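CrmK (Actinoalloteichus sp. WH1-2216-6, PDB 5I1V) is an FAD-dependent oxidase carrying a covalently bound flavin, involved in the recycling of shunt products during caerulomycin biosynthesis. Local coordinates at residues G88-F96 against G209-P217; W232-V241 against R353-S364. All blocks are in the same frame, centred on the assembly; numbering follows the deposited sequence.

Interaction 1. Residues G88-F96 against G209-P217; sequences GYDEERGAF and GDAPEEALP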
loop_
_atom_site.group_PDB
_atom_site.type_symbol
_atom_site.label_atom_id
_atom_site.label_comp_id
_atom_site.label_asym_id
_atom_site.label_seq_id
_atom_site.Cartn_x
_atom_site.Cartn_y
_atom_site.Cartn_z
ATOM N N GLY A 88 6.159 -11.043 15.355
ATOM C CA GLY A 88 5.728 -12.284 16.009
ATOM C C GLY A 88 5.708 -12.099 17.516
ATOM O O GLY A 88 6.392 -11.239 18.034
ATOM N N TYR A 89 4.913 -12.888 18.216
ATOM C CA TYR A 89 4.964 -12.916 19.682
ATOM C C TYR A 89 6.116 -13.756 20.180
ATOM O O TYR A 89 6.328 -14.843 19.701
ATOM C CB TYR A 89 3.716 -13.568 20.245
ATOM C CG TYR A 89 3.529 -13.352 21.723
ATOM C CD1 TYR A 89 3.413 -12.059 22.235
ATOM C CD2 TYR A 89 3.431 -14.442 22.618
ATOM C CE1 TYR A 89 3.170 -11.838 23.560
ATOM C CE2 TYR A 89 3.214 -14.220 23.981
ATOM C CZ TYR A 89 3.084 -12.925 24.437
ATOM O OH TYR A 89 2.819 -12.649 25.789
ATOM N N ASP A 90 6.870 -13.203 21.111
ATOM C CA ASP A 90 8.018 -13.832 21.728
ATOM C C ASP A 90 7.547 -14.307 23.117
ATOM O O ASP A 90 7.369 -13.492 24.076
ATOM C CB ASP A 90 9.149 -12.805 21.819
ATOM C CG ASP A 90 10.461 -13.377 22.399
ATOM O OD1 ASP A 90 10.444 -14.361 23.160
ATOM O OD2 ASP A 90 11.529 -12.772 22.125
ATOM N N GLU A 91 7.276 -15.612 23.207
ATOM C CA GLU A 91 6.775 -16.213 24.453
ATOM C C GLU A 91 7.690 -16.028 25.639
ATOM O O GLU A 91 7.235 -15.899 26.758
ATOM C CB GLU A 91 6.566 -17.719 24.285
ATOM C CG GLU A 91 5.301 -18.079 23.535
ATOM C CD GLU A 91 4.721 -19.404 24.003
ATOM O OE1 GLU A 91 4.606 -20.331 23.176
ATOM O OE2 GLU A 91 4.390 -19.521 25.203
ATOM N N GLU A 92 8.984 -16.059 25.404
ATOM C CA GLU A 92 9.915 -15.962 26.506
ATOM C C GLU A 92 9.891 -14.558 27.144
ATOM O O GLU A 92 10.095 -14.449 28.327
ATOM C CB GLU A 92 11.320 -16.419 26.054
ATOM C CG GLU A 92 12.496 -15.684 26.692
ATOM C CD GLU A 92 13.710 -15.595 25.771
ATOM O OE1 GLU A 92 14.116 -16.649 25.203
ATOM O OE2 GLU A 92 14.251 -14.465 25.619
ATOM N N ARG A 93 9.611 -13.481 26.384
ATOM C CA ARG A 93 9.531 -12.155 26.988
ATOM C C ARG A 93 8.106 -11.700 27.189
ATOM O O ARG A 93 7.886 -10.674 27.786
ATOM C CB ARG A 93 10.278 -11.122 26.121
ATOM C CG ARG A 93 11.750 -11.430 25.916
ATOM C CD ARG A 93 12.433 -10.311 25.163
ATOM N NE ARG A 93 13.849 -10.586 24.917
ATOM C CZ ARG A 93 14.852 -10.228 25.711
ATOM N NH1 ARG A 93 16.096 -10.525 25.339
ATOM N NH2 ARG A 93 14.653 -9.598 26.876
ATOM N N GLY A 94 7.127 -12.429 26.652
ATOM C CA GLY A 94 5.753 -12.036 26.802
ATOM C C GLY A 94 5.492 -10.749 26.053
ATOM O O GLY A 94 4.729 -9.893 26.490
ATOM N N ALA A 95 6.147 -10.607 24.907
ATOM C CA ALA A 95 6.073 -9.343 24.161
ATOM C C ALA A 95 6.121 -9.605 22.686
ATOM O O ALA A 95 6.725 -10.591 22.278
ATOM C CB ALA A 95 7.251 -8.450 24.567
ATOM N N PHE A 96 5.554 -8.692 21.893
ATOM C CA PHE A 96 5.636 -8.797 20.456
ATOM C C PHE A 96 6.997 -8.340 19.908
ATOM O O PHE A 96 7.410 -7.181 20.134
ATOM C CB PHE A 96 4.503 -8.037 19.787
ATOM C CG PHE A 96 3.180 -8.634 20.064
ATOM C CD1 PHE A 96 2.695 -9.685 19.310
ATOM C CD2 PHE A 96 2.424 -8.153 21.127
ATOM C CE1 PHE A 96 1.465 -10.240 19.640
ATOM C CE2 PHE A 96 1.211 -8.690 21.418
ATOM C CZ PHE A 96 0.723 -9.715 20.687
ATOM N N GLY A 209 -1.153 -11.579 32.715
ATOM C CA GLY A 209 -0.781 -12.948 32.334
ATOM C C GLY A 209 0.199 -12.954 31.174
ATOM O O GLY A 209 0.993 -12.021 31.008
ATOM N N ASP A 210 0.168 -13.980 30.342
ATOM C CA ASP A 210 1.098 -13.968 29.209
ATOM C C ASP A 210 0.601 -14.468 27.859
ATOM O O ASP A 210 1.389 -14.760 26.976
ATOM C CB ASP A 210 2.409 -14.627 29.609
ATOM C CG ASP A 210 2.214 -15.992 30.078
ATOM O OD1 ASP A 210 1.321 -16.654 29.508
ATOM O OD2 ASP A 210 2.934 -16.406 31.012
ATOM N N ALA A 211 -0.703 -14.520 27.690
ATOM C CA ALA A 211 -1.283 -14.681 26.373
ATOM C C ALA A 211 -1.071 -13.407 25.522
ATOM O O ALA A 211 -1.132 -12.267 26.017
ATOM C CB ALA A 211 -2.758 -15.014 26.463
ATOM N N PRO A 212 -0.833 -13.617 24.221
ATOM C CA PRO A 212 -0.548 -12.485 23.384
ATOM C C PRO A 212 -1.758 -11.624 23.223
ATOM O O PRO A 212 -1.627 -10.435 23.077
ATOM C CB PRO A 212 -0.179 -13.121 22.033
ATOM C CG PRO A 212 -0.522 -14.575 22.114
ATOM C CD PRO A 212 -0.491 -14.906 23.575
ATOM N N GLU A 213 -2.955 -12.228 23.286
ATOM C CA GLU A 213 -4.189 -11.468 23.209
ATOM C C GLU A 213 -4.334 -10.415 24.317
ATOM O O GLU A 213 -5.203 -9.531 24.223
ATOM C CB GLU A 213 -5.380 -12.412 23.251
ATOM C CG GLU A 213 -5.551 -13.215 21.986
ATOM C CD GLU A 213 -4.608 -14.415 21.884
ATOM O OE1 GLU A 213 -4.027 -14.868 22.895
ATOM O OE2 GLU A 213 -4.459 -14.914 20.757
ATOM N N GLU A 214 -3.559 -10.565 25.381
ATOM C CA GLU A 214 -3.555 -9.608 26.480
ATOM C C GLU A 214 -2.308 -8.729 26.544
ATOM O O GLU A 214 -2.256 -7.808 27.363
ATOM C CB GLU A 214 -3.691 -10.352 27.802
ATOM C CG GLU A 214 -5.129 -10.694 28.147
ATOM C CD GLU A 214 -5.605 -11.912 27.408
ATOM O OE1 GLU A 214 -4.894 -12.939 27.479
ATOM O OE2 GLU A 214 -6.683 -11.839 26.761
ATOM N N ALA A 215 -1.305 -9.018 25.713
ATOM C CA ALA A 215 -0.017 -8.368 25.848
ATOM C C ALA A 215 0.005 -6.957 25.255
ATOM O O ALA A 215 0.849 -6.153 25.626
ATOM C CB ALA A 215 1.078 -9.233 25.268
ATOM N N LEU A 216 -0.969 -6.621 24.423
ATOM C CA LEU A 216 -1.141 -5.251 23.902
ATOM C C LEU A 216 -2.611 -4.907 23.899
ATOM O O LEU A 216 -3.454 -5.810 23.937
ATOM C CB LEU A 216 -0.573 -5.139 22.473
ATOM C CG LEU A 216 0.937 -4.916 22.230
ATOM C CD1 LEU A 216 1.313 -4.974 20.773
ATOM C CD2 LEU A 216 1.486 -3.655 22.872
ATOM N N PRO A 217 -2.951 -3.612 23.840
ATOM C CA PRO A 217 -4.370 -3.246 23.912
ATOM C C PRO A 217 -5.182 -3.672 22.698
ATOM O O PRO A 217 -4.639 -3.828 21.601
ATOM C CB PRO A 217 -4.368 -1.717 24.017
ATOM C CG PRO A 217 -2.953 -1.260 23.962
ATOM C CD PRO A 217 -2.046 -2.457 23.877
HETATM O O HOH W 1 2.735 -10.685 28.361
#
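Y89 and F96, on the two strands of a beta hairpin with a G1 bulge, receive the short, weakly bonded helical turn at about 212-215. The bulge places G94 and A95 both opposite D90, and the positive phi of G94 (67°) favours glycine there. Strand 87-90 is the outer strand of the five-stranded antiparallel sheet in the FAD-binding region, with 95-99 next to it.

P212 meets both rings. Its CB stands over the middle of one face of the Y89 ring, 3.6 Å from the ring centroid, a CH-pi contact almost on the ring normal. The CG of Y89 is anti to the backbone N (chi1 -166°), and this brings the ring face against the proline. F96 CZ is 3.8 Å from P212 CB, with P212 O at the edge of its ring. A215 CB lies obliquely to both aromatic rings, 3.8 Å from Y89 CE1 and 3.9 Å from F96 CE2. L216 CD1 comes obliquely on F96 CD2, 3.4 Å away, while Y89 CD1 sits over the centre of one F96 face. Helix 104-115 adds Y115 and L111 to this cluster, and R4 of the second subunit packs on P212.

Polar contacts lie around the hydroxyl end of Y89. A water lies 2.8 Å from G94 O and farther from G209 O, between the hairpin turn and 209-217; R203 NE hydrogen-bonds to G94 O. The direct link is the hydrogen bond from Y89 OH to D210 O, 2.8 Å long, in which the hydroxyl approaches from above the carbonyl plane, 56° out of it.

Interaction 2. Residues W232-V241 against R353-S364; sequences WAELTEADYV and REQLAAAYRHLS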
loop_
_atom_site.group_PDB
_atom_site.type_symbol
_atom_site.label_atom_id
_atom_site.label_comp_id
_atom_site.label_asym_id
_atom_site.label_seq_id
_atom_site.Cartn_x
_atom_site.Cartn_y
_atom_site.Cartn_z
ATOM N N TRP A 232 -12.812 25.772 -1.536
ATOM C CA TRP A 232 -12.016 26.980 -1.601
ATOM C C TRP A 232 -12.745 28.100 -2.419
ATOM O O TRP A 232 -12.570 29.281 -2.146
ATOM C CB TRP A 232 -10.645 26.728 -2.238
ATOM C CG TRP A 232 -9.572 26.622 -1.210
ATOM C CD1 TRP A 232 -8.934 25.469 -0.780
ATOM C CD2 TRP A 232 -9.008 27.697 -0.452
ATOM N NE1 TRP A 232 -8.027 25.784 0.190
ATOM C CE2 TRP A 232 -8.046 27.135 0.412
ATOM C CE3 TRP A 232 -9.218 29.086 -0.423
ATOM C CZ2 TRP A 232 -7.295 27.905 1.291
ATOM C CZ3 TRP A 232 -8.461 29.867 0.458
ATOM C CH2 TRP A 232 -7.507 29.266 1.301
ATOM N N ALA A 233 -13.523 27.698 -3.404
ATOM C CA ALA A 233 -14.250 28.671 -4.254
ATOM C C ALA A 233 -15.233 29.501 -3.428
ATOM O O ALA A 233 -15.685 30.567 -3.872
ATOM C CB ALA A 233 -14.988 27.929 -5.350
ATOM N N GLU A 234 -15.602 28.988 -2.252
ATOM C CA GLU A 234 -16.595 29.620 -1.411
ATOM C C GLU A 234 -16.013 30.217 -0.150
ATOM O O GLU A 234 -16.737 30.726 0.661
ATOM C CB GLU A 234 -17.678 28.615 -1.034
ATOM C CG GLU A 234 -18.600 28.267 -2.169
ATOM C CD GLU A 234 -18.970 26.798 -2.226
ATOM O OE1 GLU A 234 -19.271 26.166 -1.180
ATOM O OE2 GLU A 234 -18.975 26.269 -3.360
ATOM N N LEU A 235 -14.705 30.177 -0.001
ATOM C CA LEU A 235 -14.055 30.503 1.252
ATOM C C LEU A 235 -13.587 31.947 1.253
ATOM O O LEU A 235 -13.079 32.433 0.240
ATOM C CB LEU A 235 -12.854 29.555 1.406
ATOM C CG LEU A 235 -12.103 29.409 2.714
ATOM C CD1 LEU A 235 -13.051 29.095 3.865
ATOM C CD2 LEU A 235 -11.085 28.297 2.524
ATOM N N THR A 236 -13.814 32.657 2.348
ATOM C CA THR A 236 -13.198 33.963 2.546
ATOM C C THR A 236 -12.175 33.876 3.666
ATOM O O THR A 236 -12.138 32.900 4.388
ATOM C CB THR A 236 -14.197 35.036 2.967
ATOM O OG1 THR A 236 -14.696 34.751 4.281
ATOM C CG2 THR A 236 -15.359 35.131 1.955
ATOM N N GLU A 237 -11.383 34.934 3.825
ATOM C CA GLU A 237 -10.415 34.986 4.893
ATOM C C GLU A 237 -11.076 34.858 6.229
ATOM O O GLU A 237 -10.584 34.132 7.094
ATOM C CB GLU A 237 -9.586 36.272 4.877
ATOM C CG GLU A 237 -8.601 36.276 6.040
ATOM C CD GLU A 237 -7.864 37.574 6.222
ATOM O OE1 GLU A 237 -7.202 38.000 5.276
ATOM O OE2 GLU A 237 -7.940 38.153 7.326
ATOM N N ALA A 238 -12.179 35.570 6.418
ATOM C CA ALA A 238 -12.884 35.515 7.701
ATOM C C ALA A 238 -13.442 34.129 7.989
ATOM O O ALA A 238 -13.342 33.616 9.117
ATOM C CB ALA A 238 -14.001 36.561 7.722
ATOM N N ASP A 239 -14.021 33.479 6.986
ATOM C CA ASP A 239 -14.453 32.094 7.201
ATOM C C ASP A 239 -13.277 31.186 7.550
ATOM O O ASP A 239 -13.397 30.361 8.446
ATOM C CB ASP A 239 -15.148 31.500 5.983
ATOM C CG ASP A 239 -16.548 32.037 5.789
ATOM O OD1 ASP A 239 -17.093 32.653 6.744
ATOM O OD2 ASP A 239 -17.107 31.811 4.687
ATOM N N TYR A 240 -12.174 31.300 6.819
ATOM C CA TYR A 240 -11.026 30.459 7.151
ATOM C C TYR A 240 -10.619 30.659 8.611
ATOM O O TYR A 240 -10.463 29.668 9.343
ATOM C CB TYR A 240 -9.842 30.721 6.225
ATOM C CG TYR A 240 -8.642 29.885 6.609
ATOM C CD1 TYR A 240 -8.520 28.576 6.152
ATOM C CD2 TYR A 240 -7.646 30.389 7.444
ATOM C CE1 TYR A 240 -7.437 27.807 6.492
ATOM C CE2 TYR A 240 -6.546 29.612 7.795
ATOM C CZ TYR A 240 -6.454 28.320 7.301
ATOM O OH TYR A 240 -5.409 27.482 7.642
ATOM N N VAL A 241 -10.439 31.920 9.025
ATOM C CA VAL A 241 -9.982 32.243 10.385
ATOM C C VAL A 241 -10.969 31.699 11.424
ATOM O O VAL A 241 -10.579 31.047 12.406
ATOM C CB VAL A 241 -9.698 33.768 10.587
ATOM C CG1 VAL A 241 -9.365 34.089 12.056
ATOM C CG2 VAL A 241 -8.557 34.247 9.679
ATOM N N ARG A 353 -5.502 35.098 15.848
ATOM C CA ARG A 353 -6.147 35.515 14.622
ATOM C C ARG A 353 -5.148 36.018 13.554
ATOM O O ARG A 353 -5.346 35.741 12.375
ATOM C CB ARG A 353 -7.272 36.545 14.927
ATOM C CG ARG A 353 -7.520 37.597 13.839
ATOM C CD ARG A 353 -8.927 38.222 13.832
ATOM N NE ARG A 353 -9.947 37.227 14.185
ATOM C CZ ARG A 353 -10.462 37.043 15.403
ATOM N NH1 ARG A 353 -10.097 37.812 16.432
ATOM N NH2 ARG A 353 -11.356 36.083 15.590
ATOM N N GLU A 354 -4.104 36.743 13.945
ATOM C CA GLU A 354 -3.088 37.217 12.983
ATOM C C GLU A 354 -2.294 36.032 12.388
ATOM O O GLU A 354 -2.047 35.995 11.194
ATOM C CB GLU A 354 -2.108 38.226 13.615
ATOM C CG GLU A 354 -2.730 39.527 14.128
ATOM C CD GLU A 354 -3.267 39.447 15.567
ATOM O OE1 GLU A 354 -3.395 38.323 16.121
ATOM O OE2 GLU A 354 -3.569 40.517 16.157
ATOM N N GLN A 355 -1.905 35.069 13.230
ATOM C CA GLN A 355 -1.310 33.820 12.729
ATOM C C GLN A 355 -2.171 33.159 11.676
ATOM O O GLN A 355 -1.662 32.735 10.629
ATOM C CB GLN A 355 -1.048 32.851 13.874
ATOM C CG GLN A 355 0.154 33.242 14.693
ATOM C CD GLN A 355 0.409 32.276 15.821
ATOM O OE1 GLN A 355 -0.413 32.144 16.713
ATOM N NE2 GLN A 355 1.557 31.599 15.790
ATOM N N LEU A 356 -3.482 33.096 11.921
ATOM C CA LEU A 356 -4.378 32.502 10.952
ATOM C C LEU A 356 -4.546 33.327 9.669
ATOM O O LEU A 356 -4.629 32.742 8.593
ATOM C CB LEU A 356 -5.724 32.143 11.578
ATOM C CG LEU A 356 -5.585 31.179 12.752
ATOM C CD1 LEU A 356 -6.949 30.882 13.378
ATOM C CD2 LEU A 356 -4.871 29.902 12.305
ATOM N N ALA A 357 -4.582 34.655 9.744
ATOM C CA ALA A 357 -4.612 35.451 8.490
ATOM C C ALA A 357 -3.280 35.390 7.710
ATOM O O ALA A 357 -3.267 35.400 6.484
ATOM C CB ALA A 357 -5.021 36.894 8.743
ATOM N N ALA A 358 -2.171 35.315 8.428
ATOM C CA ALA A 358 -0.882 35.024 7.804
ATOM C C ALA A 358 -0.917 33.696 7.029
ATOM O O ALA A 358 -0.381 33.601 5.950
ATOM C CB ALA A 358 0.222 35.004 8.845
ATOM N N ALA A 359 -1.566 32.684 7.586
ATOM C CA ALA A 359 -1.661 31.377 6.930
ATOM C C ALA A 359 -2.553 31.518 5.749
ATOM O O ALA A 359 -2.200 31.081 4.665
ATOM C CB ALA A 359 -2.240 30.341 7.859
ATOM N N TYR A 360 -3.706 32.164 5.937
ATOM C CA TYR A 360 -4.620 32.390 4.793
ATOM C C TYR A 360 -3.899 33.017 3.605
ATOM O O TYR A 360 -4.078 32.596 2.457
ATOM C CB TYR A 360 -5.832 33.207 5.189
ATOM C CG TYR A 360 -6.897 33.225 4.115
ATOM C CD1 TYR A 360 -7.747 32.142 3.927
ATOM C CD2 TYR A 360 -7.046 34.330 3.273
ATOM C CE1 TYR A 360 -8.739 32.167 2.939
ATOM C CE2 TYR A 360 -8.009 34.356 2.272
ATOM C CZ TYR A 360 -8.858 33.293 2.112
ATOM O OH TYR A 360 -9.814 33.357 1.099
ATOM N N ARG A 361 -3.048 33.985 3.889
ATOM C CA ARG A 361 -2.354 34.725 2.838
ATOM C C ARG A 361 -1.499 33.830 1.945
ATOM O O ARG A 361 -1.524 33.952 0.722
ATOM C CB ARG A 361 -1.461 35.803 3.463
ATOM C CG ARG A 361 -0.928 36.823 2.465
ATOM C CD ARG A 361 0.441 36.456 1.899
ATOM N NE ARG A 361 1.513 37.118 2.647
ATOM C CZ ARG A 361 2.652 37.558 2.122
ATOM N NH1 ARG A 361 2.913 37.423 0.819
ATOM N NH2 ARG A 361 3.537 38.156 2.910
ATOM N N HIS A 362 -0.730 32.935 2.567
ATOM C CA HIS A 362 0.071 31.958 1.830
ATOM C C HIS A 362 -0.779 30.826 1.246
ATOM O O HIS A 362 -0.503 30.335 0.153
ATOM C CB HIS A 362 1.162 31.408 2.748
ATOM C CG HIS A 362 2.162 32.432 3.162
ATOM N ND1 HIS A 362 3.178 32.859 2.328
ATOM C CD2 HIS A 362 2.280 33.160 4.297
ATOM C CE1 HIS A 362 3.888 33.791 2.943
ATOM N NE2 HIS A 362 3.366 33.991 4.139
ATOM N N LEU A 363 -1.815 30.389 1.962
ATOM C CA LEU A 363 -2.735 29.354 1.424
ATOM C C LEU A 363 -3.642 29.812 0.272
ATOM O O LEU A 363 -4.036 28.980 -0.541
ATOM C CB LEU A 363 -3.604 28.765 2.536
ATOM C CG LEU A 363 -2.843 28.008 3.640
ATOM C CD1 LEU A 363 -3.766 27.808 4.837
ATOM C CD2 LEU A 363 -2.318 26.671 3.120
ATOM N N SER A 364 -3.997 31.105 0.186
ATOM C CA SER A 364 -4.719 31.564 -1.029
ATOM C C SER A 364 -3.854 32.209 -2.127
ATOM O O SER A 364 -4.353 32.450 -3.228
ATOM C CB SER A 364 -5.844 32.541 -0.676
ATOM O OG SER A 364 -5.329 33.611 0.045
#
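Y360 and Y240 both hold CG anti to the backbone N (chi1 -169° and 178°), which sets each ring against the other helix. The axes of segments 237-241 and 353-364 approach to 9.4 Å, their N-to-C directions 124° apart. The contact packs the start of helix 237-253 and the 3-10 turn after strand 222-231 against helix 353-364, beside the eight-stranded sheet, where W232 and Y240 touch L278, and helix 414-428, whose W420 packs on L363. Y240 is a knob in a hole formed by L356, A359, Y360 and L363; its OH comes 3.3 Å from L363 CD1, and its CB lies 3.4 Å from Y360 CD1.

E237 CA stands over the centre of one Y360 face, a CH-pi contact 3.5 Å from the centroid, and S364 CB lies toward the rim of the opposite face. W232 slides past obliquely, its CZ3 3.4 Å from Y360 CE1, completing an aromatic cluster with Y240. With Y360 cut back to an alanine, W232 and Y240 are likely to lose the group between them, and E237 CA the face it rests on.

Farther along, V241 CG2 packs on L356 CB at 4.0 Å. The contact thus rests mainly on aromatic and aliphatic surfaces; the T236 OG1 cap on D239 N and the W232 NE1 bond to F271 O probably help hold 232-241 in place.

The two interactions illustrate how a chain built on several sheets is tied together locally in separate regions. Interaction 1 comes first and closes before interaction 2 opens; their centres lie 49 Å apart, on opposite sides of the chain's centre, and their nearest atoms are about 33 Å from each other. Interaction 1 belongs to the edge of the five-stranded sheet of the FAD-binding region, whereas the helices of interaction 2 follow strands 222-231 and 339-347 of the eight-stranded sheet. No helix, strand or sheet is common to both. Both lie away from the flavin-binding residues; each joins neighbouring parts of its own region, and interaction 1 additionally reaches the second subunit.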